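Local coordinates for aminotransferase TlmJ (PDB 5UID), which probably catalyses a pyridoxal 5'-phosphate-dependent transamination in natural product biosynthesis, at residues Gln54-Ser59 / Glu203-Ala208; Leu65-Glu70 / Arg209-Leu214. All blocks are in the same frame, centred on the assembly; numbering follows the deposited sequence.

Interaction 1. Residues Gln54-Ser59 / Glu203-Ala208; sequences QVVSVS and ELAERA
Q54 meets A205 through its backbone: the carbonyl O of Q54 lies 4.0 Å from A205 CB, where the two backbones approach most nearly, with CA of Q54 and CA of A205 5.7 Å apart. Its side chain turns away from the helix, and its amide is held at both ends, NE2 giving a hydrogen bond to the carbonyl of F199 and OE1 taking one from the NH of G51. V55 faces the other way, onto A45 and V50. V56 then swings back and carries the apolar contact with one branch. With CG1 anti to the backbone N (chi1 -179°), it is CG2 that points at the helix, 4.1 Å from A205 CB and 4.4 Å from A208 CB. The same methyl sits 3.7 Å from the carbonyl O of A205. Since A205 and A208 are one turn apart and end at CB, a single methyl spans both. Beyond V56 the strand draws away from 203-208, and V58 packs on L67 of helix 61-72. Strand 55-58 is an outermost strand of the sheet within this chain, paired antiparallel with strand 195-199, whose F199 also touches A205 and A208.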
loop_
_atom_site.group_PDB
_atom_site.type_symbol
_atom_site.label_atom_id
_atom_site.label_comp_id
_atom_site.label_asym_id
_atom_site.label_seq_id
_atom_site.Cartn_x
_atom_site.Cartn_y
_atom_site.Cartn_z
ATOM N N GLN A 54 -9.569 19.082 -1.621
ATOM C CA GLN A 54 -10.192 18.214 -0.631
ATOM C C GLN A 54 -9.836 16.746 -0.810
ATOM O O GLN A 54 -10.147 15.936 0.071
ATOM C CB GLN A 54 -11.711 18.361 -0.694
ATOM C CG GLN A 54 -12.220 19.771 -0.486
ATOM C CD GLN A 54 -13.729 19.848 -0.577
ATOM O OE1 GLN A 54 -14.280 20.183 -1.625
ATOM N NE2 GLN A 54 -14.406 19.530 0.520
ATOM N N VAL A 55 -9.198 16.385 -1.917
ATOM C CA VAL A 55 -9.049 14.996 -2.322
ATOM C C VAL A 55 -7.583 14.598 -2.210
ATOM O O VAL A 55 -6.689 15.360 -2.595
ATOM C CB VAL A 55 -9.586 14.801 -3.751
ATOM C CG1 VAL A 55 -9.679 13.353 -4.082
ATOM C CG2 VAL A 55 -10.953 15.442 -3.880
ATOM N N VAL A 56 -7.339 13.406 -1.665
ATOM C CA VAL A 56 -5.988 12.907 -1.417
ATOM C C VAL A 56 -5.911 11.457 -1.879
ATOM O O VAL A 56 -6.660 10.602 -1.389
ATOM C CB VAL A 56 -5.592 13.012 0.065
ATOM C CG1 VAL A 56 -4.171 12.505 0.264
ATOM C CG2 VAL A 56 -5.731 14.450 0.568
ATOM N N SER A 57 -5.000 11.179 -2.806
ATOM C CA SER A 57 -4.774 9.818 -3.272
ATOM C C SER A 57 -4.019 9.017 -2.217
ATOM O O SER A 57 -3.102 9.529 -1.570
ATOM C CB SER A 57 -3.987 9.832 -4.584
ATOM O OG SER A 57 -3.707 8.517 -5.033
ATOM N N VAL A 58 -4.415 7.753 -2.039
ATOM C CA VAL A 58 -3.776 6.850 -1.087
ATOM C C VAL A 58 -3.596 5.485 -1.739
ATOM O O VAL A 58 -4.050 5.235 -2.857
ATOM C CB VAL A 58 -4.568 6.716 0.233
ATOM C CG1 VAL A 58 -4.479 8.007 1.040
ATOM C CG2 VAL A 58 -6.019 6.349 -0.045
ATOM N N SER A 59 -2.924 4.588 -1.009
ATOM C CA SER A 59 -2.537 3.300 -1.578
ATOM C C SER A 59 -3.740 2.383 -1.769
ATOM O O SER A 59 -3.782 1.604 -2.727
ATOM C CB SER A 59 -1.491 2.630 -0.688
ATOM O OG SER A 59 -1.992 2.454 0.626
ATOM N N GLU A 203 -8.210 21.697 5.627
ATOM C CA GLU A 203 -7.059 21.588 6.518
ATOM C C GLU A 203 -6.826 20.147 6.953
ATOM O O GLU A 203 -5.676 19.739 7.149
ATOM C CB GLU A 203 -7.238 22.493 7.738
ATOM C CG GLU A 203 -7.031 23.974 7.448
ATOM C CD GLU A 203 -7.089 24.830 8.699
ATOM O OE1 GLU A 203 -7.512 24.316 9.755
ATOM O OE2 GLU A 203 -6.709 26.020 8.628
ATOM N N LEU A 204 -7.897 19.365 7.103
ATOM C CA LEU A 204 -7.727 17.954 7.427
ATOM C C LEU A 204 -7.141 17.184 6.252
ATOM O O LEU A 204 -6.399 16.216 6.455
ATOM C CB LEU A 204 -9.063 17.351 7.857
ATOM C CG LEU A 204 -8.974 16.009 8.582
ATOM C CD1 LEU A 204 -8.012 16.112 9.757
ATOM C CD2 LEU A 204 -10.352 15.559 9.048
ATOM N N ALA A 205 -7.453 17.603 5.022
ATOM C CA ALA A 205 -6.821 17.003 3.851
ATOM C C ALA A 205 -5.327 17.303 3.818
ATOM O O ALA A 205 -4.528 16.455 3.404
ATOM C CB ALA A 205 -7.497 17.500 2.573
ATOM N N GLU A 206 -4.931 18.506 4.246
ATOM C CA GLU A 206 -3.510 18.835 4.309
ATOM C C GLU A 206 -2.786 17.943 5.310
ATOM O O GLU A 206 -1.648 17.524 5.067
ATOM C CB GLU A 206 -3.321 20.310 4.671
ATOM C CG GLU A 206 -3.964 21.280 3.696
ATOM C CD GLU A 206 -3.781 22.731 4.107
ATOM O OE1 GLU A 206 -2.721 23.061 4.682
ATOM O OE2 GLU A 206 -4.700 23.542 3.860
ATOM N N ARG A 207 -3.430 17.644 6.442
ATOM C CA ARG A 207 -2.842 16.716 7.403
ATOM C C ARG A 207 -2.718 15.320 6.811
ATOM O O ARG A 207 -1.724 14.622 7.046
ATOM C CB ARG A 207 -3.681 16.667 8.680
ATOM C CG ARG A 207 -3.693 17.945 9.496
ATOM C CD ARG A 207 -4.480 17.732 10.779
ATOM N NE ARG A 207 -3.973 16.587 11.531
ATOM C CZ ARG A 207 -4.678 15.912 12.433
ATOM N NH1 ARG A 207 -5.932 16.256 12.692
ATOM N NH2 ARG A 207 -4.133 14.883 13.069
ATOM N N ALA A 208 -3.727 14.892 6.046
ATOM C CA ALA A 208 -3.709 13.552 5.471
ATOM C C ALA A 208 -2.557 13.386 4.490
ATOM O O ALA A 208 -1.916 12.330 4.449
ATOM C CB ALA A 208 -5.044 13.255 4.789
#

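Interaction 2. Residues Leu65-Glu70 / Arg209-Leu214; sequences LFLSME and RKLASL
L67 and L211 meet methyl to methyl, CD2 of L67 standing 3.7 Å from CD2 of L211, and the two side chains run past each other in opposite directions. L211 comes across from its helix with CG anti to the backbone N (chi1 -176°), which carries its branched end out to face both L67 and E70. The other branch of L67 is used too: CD1 lies 4.3 Å from A212 CB, so the fork of this leucine touches two consecutive residues, L211 and A212. E70 reaches the same methyl of L211 from another direction. Its chain is extended beyond CG and crosses that of L211 at a slant, bringing OE1 to 3.3 Å from L211 CD2. This is a close packing contact between a carboxylate oxygen and a methyl, with no hydrogen bond in it; the polar partner of E70 is R243 of the same chain, which forms a salt bridge to OE2 and probably helps fix the turn of the carboxylate. Replacing L211 with an alanine would probably open a gap beside L67 CD2 and take away the methyl against which the E70 carboxylate rests. L211 also packs on A240. Here helix 61-72 and helix 202-212 are joined by leucine and alanine side chains, with the carboxylate of E70 laid against L211. A212 CB is about 14 Å from the bound PLP, and the arrangement is helix-to-helix packing beside the central mixed sheet in the large domain of the fold type I PLP enzymes, to which this family belongs.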
loop_
_atom_site.group_PDB
_atom_site.type_symbol
_atom_site.label_atom_id
_atom_site.label_comp_id
_atom_site.label_asym_id
_atom_site.label_seq_id
_atom_site.Cartn_x
_atom_site.Cartn_y
_atom_site.Cartn_z
ATOM N N LEU A 65 -9.109 4.143 5.325
ATOM C CA LEU A 65 -9.937 3.994 6.519
ATOM C C LEU A 65 -9.095 4.088 7.787
ATOM O O LEU A 65 -9.491 4.752 8.754
ATOM C CB LEU A 65 -10.698 2.668 6.471
ATOM C CG LEU A 65 -11.827 2.552 5.442
ATOM C CD1 LEU A 65 -12.234 1.100 5.246
ATOM C CD2 LEU A 65 -13.036 3.389 5.858
ATOM N N PHE A 66 -7.933 3.427 7.803
ATOM C CA PHE A 66 -7.033 3.534 8.949
ATOM C C PHE A 66 -6.589 4.975 9.168
ATOM O O PHE A 66 -6.530 5.447 10.311
ATOM C CB PHE A 66 -5.814 2.629 8.754
ATOM C CG PHE A 66 -5.994 1.237 9.287
ATOM C CD1 PHE A 66 -6.762 0.307 8.602
ATOM C CD2 PHE A 66 -5.375 0.848 10.467
ATOM C CE1 PHE A 66 -6.924 -0.976 9.089
ATOM C CE2 PHE A 66 -5.532 -0.434 10.960
ATOM C CZ PHE A 66 -6.308 -1.349 10.269
ATOM N N LEU A 67 -6.268 5.690 8.087
ATOM C CA LEU A 67 -5.824 7.074 8.222
ATOM C C LEU A 67 -6.919 7.952 8.811
ATOM O O LEU A 67 -6.645 8.815 9.653
ATOM C CB LEU A 67 -5.376 7.625 6.868
ATOM C CG LEU A 67 -4.061 7.100 6.295
ATOM C CD1 LEU A 67 -3.840 7.639 4.890
ATOM C CD2 LEU A 67 -2.900 7.466 7.204
ATOM N N SER A 68 -8.167 7.749 8.382
ATOM C CA SER A 68 -9.252 8.596 8.869
ATOM C C SER A 68 -9.455 8.424 10.370
ATOM O O SER A 68 -9.699 9.401 11.086
ATOM C CB SER A 68 -10.543 8.294 8.107
ATOM O OG SER A 68 -11.025 6.999 8.410
HETATM N N MSE A 69 -9.346 7.194 10.866
HETATM C CA MSE A 69 -9.468 6.944 12.300
HETATM C C MSE A 69 -8.296 7.566 13.055
HETATM O O MSE A 69 -8.439 7.975 14.207
HETATM C CB MSE A 69 -9.550 5.443 12.586
HETATM C CG MSE A 69 -10.816 4.774 12.052
HETATM SE SE MSE A 69 -12.464 5.575 12.745
HETATM C CE MSE A 69 -13.193 6.255 11.070
ATOM N N GLU A 70 -7.133 7.632 12.402
ATOM C CA GLU A 70 -5.989 8.310 13.005
ATOM C C GLU A 70 -6.201 9.819 13.029
ATOM O O GLU A 70 -5.998 10.469 14.063
ATOM C CB GLU A 70 -4.707 7.961 12.246
ATOM C CG GLU A 70 -4.277 6.508 12.378
ATOM C CD GLU A 70 -3.094 6.168 11.490
ATOM O OE1 GLU A 70 -2.498 7.098 10.907
ATOM O OE2 GLU A 70 -2.760 4.970 11.373
ATOM N N ARG A 209 -2.282 14.420 3.687
ATOM C CA ARG A 209 -1.185 14.339 2.728
ATOM C C ARG A 209 0.150 14.137 3.432
ATOM O O ARG A 209 0.985 13.346 2.979
ATOM C CB ARG A 209 -1.147 15.599 1.863
ATOM C CG ARG A 209 -2.311 15.723 0.902
ATOM C CD ARG A 209 -2.199 16.965 0.032
ATOM N NE ARG A 209 -3.273 17.016 -0.955
ATOM C CZ ARG A 209 -4.416 17.672 -0.783
ATOM N NH1 ARG A 209 -4.633 18.348 0.337
ATOM N NH2 ARG A 209 -5.341 17.657 -1.734
ATOM N N LYS A 210 0.369 14.843 4.543
ATOM C CA LYS A 210 1.613 14.679 5.287
ATOM C C LYS A 210 1.667 13.319 5.969
ATOM O O LYS A 210 2.680 12.613 5.892
ATOM C CB LYS A 210 1.765 15.806 6.309
ATOM C CG LYS A 210 2.139 17.149 5.705
ATOM C CD LYS A 210 2.026 18.265 6.733
ATOM C CE LYS A 210 2.798 17.935 8.001
ATOM N NZ LYS A 210 2.631 18.988 9.044
ATOM N N LEU A 211 0.578 12.930 6.640
ATOM C CA LEU A 211 0.556 11.644 7.331
ATOM C C LEU A 211 0.748 10.487 6.356
ATOM O O LEU A 211 1.452 9.517 6.664
ATOM C CB LEU A 211 -0.753 11.488 8.105
ATOM C CG LEU A 211 -0.886 10.222 8.952
ATOM C CD1 LEU A 211 0.228 10.156 9.988
ATOM C CD2 LEU A 211 -2.246 10.161 9.621
ATOM N N ALA A 212 0.136 10.573 5.172
ATOM C CA ALA A 212 0.326 9.536 4.164
ATOM C C ALA A 212 1.756 9.491 3.644
ATOM O O ALA A 212 2.191 8.444 3.156
ATOM C CB ALA A 212 -0.641 9.742 2.998
ATOM N N SER A 213 2.489 10.595 3.736
ATOM C CA SER A 213 3.889 10.651 3.314
ATOM C C SER A 213 4.831 10.562 4.508
ATOM O O SER A 213 5.706 11.409 4.693
ATOM C CB SER A 213 4.147 11.921 2.512
ATOM O OG SER A 213 3.528 11.859 1.240
ATOM N N LEU A 214 4.646 9.532 5.337
ATOM C CA LEU A 214 5.536 9.213 6.454
ATOM C C LEU A 214 5.555 10.302 7.523
ATOM O O LEU A 214 6.482 10.361 8.336
ATOM C CB LEU A 214 6.964 8.938 5.962
ATOM C CG LEU A 214 7.136 7.737 5.032
ATOM C CD1 LEU A 214 8.280 7.975 4.064
ATOM C CD2 LEU A 214 7.385 6.475 5.841
#

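How the interactions relate
Interactions 1 and 2 lie 8 Å apart, centre to centre, and share helix 202-212: its earlier turns face strand 55-58, while L211 and A212 face helix 61-72. Strand 55-58 and helix 61-72 follow each other directly, so along the chain the order is 54-59, 65-70, 203-208, 209-214, and the two contacts cross. They also touch. R209 belongs to interaction 2 but turns back to strand 55-58, its CG 3.7 Å from CG2 of V56, while NH2 of R209 comes to 2.8 Å from the carbonyl O of V55. One late helix thus packs against a strand and helix from much earlier in the chain, joining both at the edge that the sheet has within this chain.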